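Local coordinates for putative vitamin-B12 independent methionine synthase family protein (Listeria monocytogenes, PDB 1YPX), which probably transfers a methyl group from 5-methyltetrahydropteroyltriglutamate to homocysteine to make methionine, probably with the help of a zinc ion, at residues V4-A9 and D291-L296; Y48-Q53 and K59-G64; F75-N78 and V82-Y85; V103-P108 and A141-R146. One frame throughout, in Å; residues are numbered along the deposited sequence.

Interaction 1: V4-A9 and D291-L296; sequences VAPFYA and DLKIVL
Pro6 meets Lys293 through the aliphatic part of the lysine: Pro6 CD lies 3.3 Å from Lys293 CD, and Pro6 CG comes equally close to Lys293 CG and CD. The CG-CD side of the proline crosses the methylene chain at a slant. Ala5 adds its methyl, with CB 3.4 Å from Lys293 CD, and the other corner of the proline, CB, rests on Val295 CG2 at 3.8 Å. Lys293 can offer its flank because its chain folds back at chi3 and chi4 (71° and 63°). That curl returns the ammonium to its own backbone, where Lys293 NZ donates to Asp291 O over 2.9 Å, from above the carbonyl plane.

One shell further out, Pro6 also touches Val233, Thr235 and Phe270 of two other strands, and its carbonyl O accepts from Arg329 NE. Lys293 and Val295 are tied by backbone bonds to Phe269, while the backbone of Ile294 bonds to Arg329 of the next strand. The loop 4-9 thus packs against the beginnings of parallel barrel strands. Chemically, the contact is apolar even at the lysine, whose methylenes meet the loop while its charge is engaged by a carbonyl of its own segment.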
loop_
_atom_site.group_PDB
_atom_site.type_symbol
_atom_site.label_atom_id
_atom_site.label_comp_id
_atom_site.label_asym_id
_atom_site.label_seq_id
_atom_site.Cartn_x
_atom_site.Cartn_y
_atom_site.Cartn_z
ATOM N N VAL A 4 -5.081 -16.399 0.349
ATOM C CA VAL A 4 -5.795 -15.664 -0.669
ATOM C C VAL A 4 -5.486 -14.162 -0.579
ATOM O O VAL A 4 -4.741 -13.621 -1.400
ATOM C CB VAL A 4 -7.318 -15.942 -0.542
ATOM C CG1 VAL A 4 -7.731 -15.909 0.918
ATOM C CG2 VAL A 4 -8.115 -14.921 -1.346
ATOM N N ALA A 5 -6.052 -13.495 0.421
ATOM C CA ALA A 5 -5.834 -12.062 0.617
ATOM C C ALA A 5 -4.368 -11.873 1.019
ATOM O O ALA A 5 -3.491 -12.517 0.434
ATOM C CB ALA A 5 -6.786 -11.563 1.688
ATOM N N PRO A 6 -4.063 -10.986 1.990
ATOM C CA PRO A 6 -2.630 -10.911 2.285
ATOM C C PRO A 6 -2.180 -12.255 2.857
ATOM O O PRO A 6 -2.898 -12.850 3.653
ATOM C CB PRO A 6 -2.551 -9.774 3.301
ATOM C CG PRO A 6 -3.862 -9.859 3.986
ATOM C CD PRO A 6 -4.804 -10.038 2.839
ATOM N N PHE A 7 -1.012 -12.735 2.435
ATOM C CA PHE A 7 -0.492 -14.026 2.897
ATOM C C PHE A 7 0.262 -13.917 4.209
ATOM O O PHE A 7 0.749 -12.844 4.571
ATOM C CB PHE A 7 0.443 -14.632 1.844
ATOM C CG PHE A 7 -0.005 -14.393 0.441
ATOM C CD1 PHE A 7 0.465 -13.295 -0.270
ATOM C CD2 PHE A 7 -0.966 -15.214 -0.142
ATOM C CE1 PHE A 7 -0.018 -13.015 -1.536
ATOM C CE2 PHE A 7 -1.463 -14.945 -1.413
ATOM C CZ PHE A 7 -0.992 -13.844 -2.112
ATOM N N TYR A 8 0.375 -15.043 4.911
ATOM C CA TYR A 8 1.083 -15.077 6.186
ATOM C C TYR A 8 2.423 -14.365 6.082
ATOM O O TYR A 8 2.838 -13.696 7.024
ATOM C CB TYR A 8 1.284 -16.519 6.637
ATOM C CG TYR A 8 -0.010 -17.279 6.801
ATOM C CD1 TYR A 8 -0.990 -16.845 7.684
ATOM C CD2 TYR A 8 -0.245 -18.440 6.083
ATOM C CE1 TYR A 8 -2.175 -17.557 7.843
ATOM C CE2 TYR A 8 -1.421 -19.157 6.232
ATOM C CZ TYR A 8 -2.378 -18.713 7.110
ATOM O OH TYR A 8 -3.528 -19.440 7.262
ATOM N N ALA A 9 3.105 -14.534 4.953
ATOM C CA ALA A 9 4.376 -13.854 4.708
ATOM C C ALA A 9 4.086 -12.944 3.525
ATOM O O ALA A 9 4.041 -13.388 2.376
ATOM C CB ALA A 9 5.471 -14.841 4.357
ATOM N N ASP A 291 -13.111 -11.905 8.849
ATOM C CA ASP A 291 -12.442 -11.888 7.550
ATOM C C ASP A 291 -11.510 -10.690 7.416
ATOM O O ASP A 291 -10.895 -10.505 6.371
ATOM C CB ASP A 291 -13.462 -11.842 6.413
ATOM C CG ASP A 291 -14.076 -10.469 6.241
ATOM O OD1 ASP A 291 -15.016 -10.131 6.993
ATOM O OD2 ASP A 291 -13.607 -9.718 5.356
ATOM N N LEU A 292 -11.421 -9.869 8.461
ATOM C CA LEU A 292 -10.538 -8.711 8.425
ATOM C C LEU A 292 -9.163 -9.079 8.973
ATOM O O LEU A 292 -8.902 -8.961 10.178
ATOM C CB LEU A 292 -11.112 -7.555 9.242
ATOM C CG LEU A 292 -10.143 -6.375 9.411
ATOM C CD1 LEU A 292 -9.822 -5.803 8.041
ATOM C CD2 LEU A 292 -10.737 -5.310 10.317
ATOM N N LYS A 293 -8.282 -9.525 8.086
ATOM C CA LYS A 293 -6.940 -9.921 8.489
ATOM C C LYS A 293 -6.026 -8.713 8.597
ATOM O O LYS A 293 -6.036 -7.846 7.729
ATOM C CB LYS A 293 -6.377 -10.942 7.497
ATOM C CG LYS A 293 -6.517 -10.538 6.040
ATOM C CD LYS A 293 -6.430 -11.742 5.101
ATOM C CE LYS A 293 -7.666 -12.641 5.189
ATOM N NZ LYS A 293 -8.919 -11.960 4.761
ATOM N N ILE A 294 -5.254 -8.645 9.679
ATOM C CA ILE A 294 -4.343 -7.518 9.873
ATOM C C ILE A 294 -2.882 -7.982 9.886
ATOM O O ILE A 294 -2.455 -8.777 10.722
ATOM C CB ILE A 294 -4.655 -6.724 11.195
ATOM C CG1 ILE A 294 -4.158 -7.485 12.402
ATOM C CG2 ILE A 294 -6.144 -6.452 11.347
ATOM C CD1 ILE A 294 -2.898 -6.894 12.929
ATOM N N VAL A 295 -2.119 -7.496 8.926
ATOM C CA VAL A 295 -0.722 -7.852 8.840
ATOM C C VAL A 295 0.045 -7.051 9.880
ATOM O O VAL A 295 -0.165 -5.843 10.023
ATOM C CB VAL A 295 -0.202 -7.547 7.433
ATOM C CG1 VAL A 295 1.224 -8.051 7.260
ATOM C CG2 VAL A 295 -1.146 -8.173 6.419
ATOM N N LEU A 296 0.918 -7.744 10.611
ATOM C CA LEU A 296 1.747 -7.157 11.668
ATOM C C LEU A 296 3.162 -6.916 11.137
ATOM O O LEU A 296 3.892 -7.865 10.842
ATOM C CB LEU A 296 1.806 -8.118 12.872
ATOM C CG LEU A 296 0.494 -8.511 13.575
ATOM C CD1 LEU A 296 0.699 -9.779 14.397
ATOM C CD2 LEU A 296 0.025 -7.368 14.462
#

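Interaction 2: Y48-Q53 and K59-G64; sequences YIVEKQ and KSITDG
Gln53 reaches from its helix to the backbone of Thr62, and its side chain can be followed outward atom by atom. Gln53 CB packs on Ile61 CG1 at 3.7 Å. CG stands anti to the carbonyl carbon (chi1 -63°) and the chain runs on extended, which carries the amide alongside Ile61, the two side chains sliding past each other in opposite directions, with Gln53 CD 3.8 Å from Ile61 CG2. At the tip, Gln53 OE1 accepts from Thr62 N (3.0 Å), the donor tilted moderately from the carbonyl plane, and Gln53 NE2 donates to Thr62 O (2.9 Å), which lies close to the plane of the amide although the approach is from above the plane of the Thr62 carbonyl. Two bonds to one residue fix the rotation of the amide and satisfy both of its buried ends; a weak third bond links NE2 to Ile49 O within the helix.

Around this polar core, Val50 CG1 meets Ile61 CG2 at 3.8 Å, the side chains nearly perpendicular, and Ile49 sends CD1 against the backbone of Asp63 and Gly64. Thr62 OG1 accepts from Gly64 N (3.2 Å), an ST turn, and also bonds to Gly13 O. Ser60, on the other face of the strand, bonds to Asp10. An outer helix laid against a short strand that is hydrogen-bonded to the next, at Val132 and Lys134, is the alpha-beta layering of a TIM-barrel wall.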
loop_
_atom_site.group_PDB
_atom_site.type_symbol
_atom_site.label_atom_id
_atom_site.label_comp_id
_atom_site.label_asym_id
_atom_site.label_seq_id
_atom_site.Cartn_x
_atom_site.Cartn_y
_atom_site.Cartn_z
ATOM N N TYR A 48 14.176 -8.181 -12.757
ATOM C CA TYR A 48 15.164 -8.710 -11.836
ATOM C C TYR A 48 14.616 -8.827 -10.405
ATOM O O TYR A 48 14.843 -9.838 -9.736
ATOM C CB TYR A 48 16.427 -7.841 -11.878
ATOM C CG TYR A 48 17.396 -8.164 -10.779
ATOM C CD1 TYR A 48 17.538 -7.305 -9.686
ATOM C CD2 TYR A 48 18.115 -9.363 -10.780
ATOM C CE1 TYR A 48 18.358 -7.626 -8.619
ATOM C CE2 TYR A 48 18.944 -9.694 -9.712
ATOM C CZ TYR A 48 19.055 -8.816 -8.632
ATOM O OH TYR A 48 19.845 -9.135 -7.554
ATOM N N ILE A 49 13.892 -7.809 -9.937
ATOM C CA ILE A 49 13.322 -7.853 -8.580
ATOM C C ILE A 49 12.117 -8.803 -8.490
ATOM O O ILE A 49 11.789 -9.302 -7.410
ATOM C CB ILE A 49 12.891 -6.425 -8.047
ATOM C CG1 ILE A 49 11.703 -5.875 -8.847
ATOM C CG2 ILE A 49 14.078 -5.459 -8.109
ATOM C CD1 ILE A 49 11.140 -4.572 -8.295
ATOM N N VAL A 50 11.454 -9.039 -9.624
ATOM C CA VAL A 50 10.311 -9.945 -9.659
ATOM C C VAL A 50 10.788 -11.346 -9.288
ATOM O O VAL A 50 10.201 -11.998 -8.425
ATOM C CB VAL A 50 9.658 -10.008 -11.062
ATOM C CG1 VAL A 50 8.632 -11.139 -11.111
ATOM C CG2 VAL A 50 8.988 -8.691 -11.380
ATOM N N GLU A 51 11.856 -11.810 -9.936
ATOM C CA GLU A 51 12.371 -13.140 -9.634
ATOM C C GLU A 51 12.868 -13.244 -8.194
ATOM O O GLU A 51 12.599 -14.238 -7.512
ATOM C CB GLU A 51 13.496 -13.545 -10.596
ATOM C CG GLU A 51 13.083 -14.615 -11.647
ATOM C CD GLU A 51 12.504 -15.900 -11.029
ATOM O OE1 GLU A 51 11.406 -15.839 -10.432
ATOM O OE2 GLU A 51 13.139 -16.976 -11.146
ATOM N N LYS A 52 13.574 -12.215 -7.732
ATOM C CA LYS A 52 14.109 -12.208 -6.374
ATOM C C LYS A 52 13.036 -12.362 -5.292
ATOM O O LYS A 52 13.260 -13.036 -4.278
ATOM C CB LYS A 52 14.939 -10.941 -6.144
ATOM C CG LYS A 52 16.192 -10.893 -7.021
ATOM C CD LYS A 52 17.116 -12.110 -6.776
ATOM C CE LYS A 52 18.038 -12.398 -7.987
ATOM N NZ LYS A 52 19.008 -13.550 -7.844
ATOM N N GLN A 53 11.869 -11.754 -5.506
ATOM C CA GLN A 53 10.782 -11.860 -4.539
ATOM C C GLN A 53 10.306 -13.314 -4.545
ATOM O O GLN A 53 9.822 -13.848 -3.540
ATOM C CB GLN A 53 9.619 -10.923 -4.913
ATOM C CG GLN A 53 9.935 -9.426 -4.905
ATOM C CD GLN A 53 8.719 -8.547 -5.251
ATOM O OE1 GLN A 53 7.675 -8.588 -4.584
ATOM N NE2 GLN A 53 8.863 -7.743 -6.296
ATOM N N LYS A 59 4.907 -14.740 -2.025
ATOM C CA LYS A 59 3.849 -15.175 -2.924
ATOM C C LYS A 59 3.337 -13.943 -3.670
ATOM O O LYS A 59 3.036 -14.003 -4.869
ATOM C CB LYS A 59 2.709 -15.850 -2.147
ATOM C CG LYS A 59 1.682 -16.533 -3.047
ATOM C CD LYS A 59 0.637 -17.303 -2.253
ATOM C CE LYS A 59 -0.197 -18.229 -3.157
ATOM N NZ LYS A 59 0.576 -19.420 -3.652
ATOM N N SER A 60 3.256 -12.821 -2.961
ATOM C CA SER A 60 2.815 -11.584 -3.579
ATOM C C SER A 60 4.068 -10.903 -4.119
ATOM O O SER A 60 5.085 -10.824 -3.424
ATOM C CB SER A 60 2.114 -10.679 -2.559
ATOM O OG SER A 60 3.054 -10.066 -1.701
ATOM N N ILE A 61 3.993 -10.433 -5.365
ATOM C CA ILE A 61 5.117 -9.774 -6.030
ATOM C C ILE A 61 4.728 -8.372 -6.537
ATOM O O ILE A 61 3.634 -8.174 -7.078
ATOM C CB ILE A 61 5.657 -10.670 -7.229
ATOM C CG1 ILE A 61 6.492 -11.859 -6.711
ATOM C CG2 ILE A 61 6.579 -9.874 -8.115
ATOM C CD1 ILE A 61 5.726 -12.972 -5.970
ATOM N N THR A 62 5.622 -7.401 -6.346
ATOM C CA THR A 62 5.384 -6.016 -6.780
ATOM C C THR A 62 6.428 -5.565 -7.794
ATOM O O THR A 62 7.265 -6.349 -8.224
ATOM C CB THR A 62 5.444 -5.015 -5.587
ATOM O OG1 THR A 62 6.767 -5.003 -5.033
ATOM C CG2 THR A 62 4.443 -5.399 -4.501
ATOM N N ASP A 63 6.380 -4.301 -8.183
ATOM C CA ASP A 63 7.377 -3.824 -9.110
ATOM C C ASP A 63 8.319 -2.906 -8.329
ATOM O O ASP A 63 9.070 -2.113 -8.898
ATOM C CB ASP A 63 6.724 -3.132 -10.331
ATOM C CG ASP A 63 6.164 -1.749 -10.026
ATOM O OD1 ASP A 63 6.224 -1.289 -8.861
ATOM O OD2 ASP A 63 5.657 -1.118 -10.981
ATOM N N GLY A 64 8.260 -3.050 -7.005
ATOM C CA GLY A 64 9.093 -2.282 -6.094
ATOM C C GLY A 64 8.941 -0.784 -6.212
ATOM O O GLY A 64 9.765 -0.027 -5.693
#

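Interaction 3: F75-N78 and V82-Y85; sequences FLEN and VEGY
Val82 sits against the carbonyl of Leu76, with Val82 CB and CG1 each 3.5 Å from Leu76 O. Its CG1 is anti to the backbone N (chi1 -175°), which sets that methyl beside the oxygen, while CG2 stays farther off. The meeting is one of van der Waals contact between a branched side chain and main chain of the 75-78 segment.

The two glutamates also come together. Glu77 leaves its backbone with CG lodged between N and the carbonyl carbon (chi1 75°) and then runs extended; Glu83 instead has CG anti to N, and bends at chi2 (52°). The bend turns its carboxylate back over its own strand, where Glu83 OE1 takes a weak bond from Gly84 N at 3.0 Å and faces Glu77 OE1, the two carboxylate planes perpendicular. Both groups are acceptors, so this approach is not a bond, and at this resolution its exact spacing is doubtful. Glu77 CB also lies 3.9 Å from Gly84 N.

Leu76 leans on Pro138 of strand 132-138 and on Tyr169 of helix 158-178, and Phe75 packs edge-to-face on Phe116. The turn thus joins helix 73-76, which packs beside strand 132-138, to strand 82-84, the edge strand of a small three-stranded sheet.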
loop_
_atom_site.group_PDB
_atom_site.type_symbol
_atom_site.label_atom_id
_atom_site.label_comp_id
_atom_site.label_asym_id
_atom_site.label_seq_id
_atom_site.Cartn_x
_atom_site.Cartn_y
_atom_site.Cartn_z
ATOM N N PHE A 75 0.607 8.789 -9.472
ATOM C CA PHE A 75 -0.698 8.223 -9.679
ATOM C C PHE A 75 -1.732 9.330 -9.656
ATOM O O PHE A 75 -2.646 9.361 -10.484
ATOM C CB PHE A 75 -1.032 7.196 -8.599
ATOM C CG PHE A 75 -2.436 6.671 -8.695
ATOM C CD1 PHE A 75 -3.483 7.314 -8.045
ATOM C CD2 PHE A 75 -2.724 5.571 -9.494
ATOM C CE1 PHE A 75 -4.798 6.872 -8.191
ATOM C CE2 PHE A 75 -4.033 5.117 -9.651
ATOM C CZ PHE A 75 -5.069 5.770 -8.998
ATOM N N LEU A 76 -1.587 10.241 -8.703
ATOM C CA LEU A 76 -2.538 11.342 -8.563
ATOM C C LEU A 76 -2.471 12.379 -9.688
ATOM O O LEU A 76 -3.502 12.735 -10.281
ATOM C CB LEU A 76 -2.341 12.027 -7.210
ATOM C CG LEU A 76 -2.687 11.159 -5.997
ATOM C CD1 LEU A 76 -2.128 11.803 -4.740
ATOM C CD2 LEU A 76 -4.207 10.976 -5.902
ATOM N N GLU A 77 -1.265 12.861 -9.980
ATOM C CA GLU A 77 -1.088 13.851 -11.034
ATOM C C GLU A 77 -1.567 13.310 -12.383
ATOM O O GLU A 77 -1.664 14.057 -13.354
ATOM C CB GLU A 77 0.378 14.273 -11.151
ATOM C CG GLU A 77 1.267 13.237 -11.812
ATOM C CD GLU A 77 2.591 13.820 -12.280
ATOM O OE1 GLU A 77 2.560 14.794 -13.073
ATOM O OE2 GLU A 77 3.656 13.300 -11.867
ATOM N N ASN A 78 -1.854 12.013 -12.442
ATOM C CA ASN A 78 -2.333 11.399 -13.671
ATOM C C ASN A 78 -3.835 11.211 -13.643
ATOM O O ASN A 78 -4.389 10.426 -14.395
ATOM C CB ASN A 78 -1.653 10.056 -13.918
ATOM C CG ASN A 78 -0.341 10.201 -14.639
ATOM O OD1 ASN A 78 0.712 9.971 -14.065
ATOM N ND2 ASN A 78 -0.399 10.595 -15.905
ATOM N N VAL A 82 -6.230 17.091 -11.894
ATOM C CA VAL A 82 -5.091 17.168 -10.967
ATOM C C VAL A 82 -3.802 17.321 -11.769
ATOM O O VAL A 82 -3.695 16.813 -12.886
ATOM C CB VAL A 82 -4.944 15.879 -10.112
ATOM C CG1 VAL A 82 -3.829 16.055 -9.093
ATOM C CG2 VAL A 82 -6.254 15.538 -9.435
ATOM N N GLU A 83 -2.824 18.013 -11.192
ATOM C CA GLU A 83 -1.541 18.224 -11.849
ATOM C C GLU A 83 -0.516 18.807 -10.876
ATOM O O GLU A 83 -0.790 19.790 -10.184
ATOM C CB GLU A 83 -1.718 19.150 -13.062
ATOM C CG GLU A 83 -0.501 19.231 -14.009
ATOM C CD GLU A 83 0.003 17.863 -14.465
ATOM O OE1 GLU A 83 0.684 17.182 -13.666
ATOM O OE2 GLU A 83 -0.285 17.468 -15.618
ATOM N N GLY A 84 0.661 18.188 -10.826
ATOM C CA GLY A 84 1.714 18.651 -9.939
ATOM C C GLY A 84 2.237 20.021 -10.325
ATOM O O GLY A 84 2.065 20.454 -11.464
ATOM N N TYR A 85 2.875 20.700 -9.375
ATOM C CA TYR A 85 3.432 22.033 -9.605
ATOM C C TYR A 85 4.211 22.526 -8.387
ATOM O O TYR A 85 3.696 23.301 -7.578
ATOM C CB TYR A 85 2.308 23.022 -9.945
ATOM C CG TYR A 85 2.346 23.548 -11.371
ATOM C CD1 TYR A 85 1.167 23.897 -12.039
ATOM C CD2 TYR A 85 3.560 23.701 -12.053
ATOM C CE1 TYR A 85 1.196 24.383 -13.348
ATOM C CE2 TYR A 85 3.600 24.188 -13.361
ATOM C CZ TYR A 85 2.416 24.525 -14.002
ATOM O OH TYR A 85 2.453 25.000 -15.295
#

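Interaction 4: V103-P108 and A141-R146; sequences VKITGP and AMLHYR
The strand of Val103 and Ile105 runs almost perpendicular to the helix of Leu143, their axes 8.9 Å apart at closest and at an angle of 93°. Alternate residues of the strand, Val103 and Ile105, point at the helix, and both end on one methyl of Leu143. Leu143 CD1 lies 3.8 Å from Val103 CG2 and 3.9 Å from Ile105 CD1, so a single branch of the leucine bridges two neighbouring positions on the same strand face.

Leu143 sets off to the flank of the helix, but with CG anti to its backbone N (chi1 180°) the chain swings out and its end approaches the strand. Val103 holds CG2 between its own N and carbonyl carbon, where that methyl also touches Arg146 O at 3.9 Å. Leu143 and Val103 meet at about a right angle, whereas Ile105 comes in at a slant, presenting its terminal carbon. Arg146 flanks the cluster and touches Ser102, just before the strand.

Behind this small apolar cluster, Leu143 also packs on Leu165 of helix 158-178, and Ile105 on Tyr154 of helix 152-156. Val103 and Ile105 bond through their backbones to Asp148 of strand 147-149, which directly follows the helix. Strands 82-84 and 103-106, which precede barrel strand 132-138, and helix 141-146 with strand 147-149, which follow it, together form a small alpha-beta layer beside the barrel.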
loop_
_atom_site.group_PDB
_atom_site.type_symbol
_atom_site.label_atom_id
_atom_site.label_comp_id
_atom_site.label_asym_id
_atom_site.label_seq_id
_atom_site.Cartn_x
_atom_site.Cartn_y
_atom_site.Cartn_z
ATOM N N VAL A 103 0.347 18.341 -5.274
ATOM C CA VAL A 103 -0.612 18.220 -6.374
ATOM C C VAL A 103 -1.705 19.275 -6.244
ATOM O O VAL A 103 -2.265 19.477 -5.168
ATOM C CB VAL A 103 -1.292 16.818 -6.417
ATOM C CG1 VAL A 103 -0.358 15.791 -7.046
ATOM C CG2 VAL A 103 -1.679 16.383 -5.022
ATOM N N LYS A 104 -1.993 19.947 -7.351
ATOM C CA LYS A 104 -3.015 20.984 -7.386
ATOM C C LYS A 104 -4.273 20.410 -8.045
ATOM O O LYS A 104 -4.190 19.747 -9.080
ATOM C CB LYS A 104 -2.512 22.188 -8.206
ATOM C CG LYS A 104 -1.100 22.685 -7.858
ATOM C CD LYS A 104 -1.059 23.481 -6.557
ATOM C CE LYS A 104 0.373 23.669 -6.058
ATOM N NZ LYS A 104 1.022 22.361 -5.738
ATOM N N ILE A 105 -5.431 20.630 -7.436
ATOM C CA ILE A 105 -6.673 20.161 -8.032
ATOM C C ILE A 105 -7.232 21.396 -8.703
ATOM O O ILE A 105 -7.726 22.292 -8.020
ATOM C CB ILE A 105 -7.696 19.669 -6.979
ATOM C CG1 ILE A 105 -7.199 18.395 -6.304
ATOM C CG2 ILE A 105 -9.035 19.415 -7.637
ATOM C CD1 ILE A 105 -6.176 18.652 -5.234
ATOM N N THR A 106 -7.134 21.456 -10.031
ATOM C CA THR A 106 -7.612 22.618 -10.786
ATOM C C THR A 106 -8.804 22.342 -11.680
ATOM O O THR A 106 -9.251 23.230 -12.404
ATOM C CB THR A 106 -6.521 23.202 -11.703
ATOM O OG1 THR A 106 -6.169 22.231 -12.698
ATOM C CG2 THR A 106 -5.287 23.591 -10.903
ATOM N N GLY A 107 -9.319 21.124 -11.646
ATOM C CA GLY A 107 -10.459 20.814 -12.483
ATOM C C GLY A 107 -11.201 19.637 -11.910
ATOM O O GLY A 107 -10.764 19.069 -10.917
ATOM N N PRO A 108 -12.322 19.240 -12.515
ATOM C CA PRO A 108 -13.133 18.112 -12.052
ATOM C C PRO A 108 -12.375 16.773 -12.063
ATOM O O PRO A 108 -11.924 16.322 -13.110
ATOM C CB PRO A 108 -14.318 18.137 -13.018
ATOM C CG PRO A 108 -13.702 18.657 -14.283
ATOM C CD PRO A 108 -12.863 19.797 -13.764
ATOM N N ALA A 141 -7.845 9.365 0.235
ATOM C CA ALA A 141 -7.777 10.392 1.266
ATOM C C ALA A 141 -6.427 11.089 1.247
ATOM O O ALA A 141 -6.226 12.093 1.931
ATOM C CB ALA A 141 -8.026 9.779 2.643
HETATM N N MSE A 142 -5.498 10.546 0.473
HETATM C CA MSE A 142 -4.169 11.131 0.365
HETATM C C MSE A 142 -4.203 12.382 -0.514
HETATM O O MSE A 142 -3.365 13.276 -0.371
HETATM C CB MSE A 142 -3.184 10.099 -0.196
HETATM C CG MSE A 142 -2.679 9.114 0.848
HETATM SE SE MSE A 142 -1.161 9.796 1.885
HETATM C CE MSE A 142 -2.050 11.069 3.034
ATOM N N LEU A 143 -5.187 12.445 -1.411
ATOM C CA LEU A 143 -5.347 13.588 -2.309
ATOM C C LEU A 143 -6.021 14.723 -1.566
ATOM O O LEU A 143 -5.669 15.892 -1.734
ATOM C CB LEU A 143 -6.206 13.218 -3.524
ATOM C CG LEU A 143 -6.456 14.341 -4.535
ATOM C CD1 LEU A 143 -5.140 14.938 -4.966
ATOM C CD2 LEU A 143 -7.198 13.807 -5.732
ATOM N N HIS A 144 -7.005 14.364 -0.756
ATOM C CA HIS A 144 -7.742 15.338 0.028
ATOM C C HIS A 144 -6.789 16.166 0.876
ATOM O O HIS A 144 -6.864 17.394 0.884
ATOM C CB HIS A 144 -8.753 14.615 0.918
ATOM C CG HIS A 144 -9.497 15.515 1.854
ATOM N ND1 HIS A 144 -8.932 16.026 3.004
ATOM C CD2 HIS A 144 -10.774 15.967 1.828
ATOM C CE1 HIS A 144 -9.830 16.752 3.648
ATOM N NE2 HIS A 144 -10.956 16.731 2.956
ATOM N N TYR A 145 -5.883 15.491 1.574
ATOM C CA TYR A 145 -4.934 16.181 2.428
ATOM C C TYR A 145 -3.812 16.873 1.672
ATOM O O TYR A 145 -3.838 18.090 1.494
ATOM C CB TYR A 145 -4.335 15.216 3.457
ATOM C CG TYR A 145 -3.291 15.851 4.360
ATOM C CD1 TYR A 145 -3.515 17.099 4.959
ATOM C CD2 TYR A 145 -2.083 15.200 4.627
ATOM C CE1 TYR A 145 -2.558 17.687 5.803
ATOM C CE2 TYR A 145 -1.122 15.776 5.470
ATOM C CZ TYR A 145 -1.366 17.015 6.052
ATOM O OH TYR A 145 -0.418 17.573 6.882
ATOM N N ARG A 146 -2.828 16.094 1.236
ATOM C CA ARG A 146 -1.672 16.629 0.524
ATOM C C ARG A 146 -2.010 17.397 -0.755
ATOM O O ARG A 146 -1.118 17.913 -1.434
ATOM C CB ARG A 146 -0.685 15.497 0.212
ATOM C CG ARG A 146 0.046 14.943 1.436
ATOM C CD ARG A 146 1.567 15.042 1.286
ATOM N NE ARG A 146 2.033 16.429 1.269
ATOM C CZ ARG A 146 2.010 17.246 2.321
ATOM N NH1 ARG A 146 1.546 16.820 3.490
ATOM N NH2 ARG A 146 2.445 18.496 2.202
#

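Overall arrangement
The four contacts fall into two pairs. Interactions 1 and 2 touch through Phe7, whose ring packs on Lys59 and Ser60, and both reach the parallel barrel sheet. Interactions 3 and 4, with centres about 8 Å apart, share the small mixed sheet: Glu83 N probably bonds to Lys104 O (3.1 Å), and Val82 CG1 packs on Val103 CB. The pairs stand well apart, interaction 1 lying about 30 Å from interaction 4 between centres, on opposite sides of the chain's centre. Pro6 reaches Val233 at the start of strand 233-238; His237, near its other end, could with Cys239 and Cys334 form an empty metal site, consistent with the family's zinc.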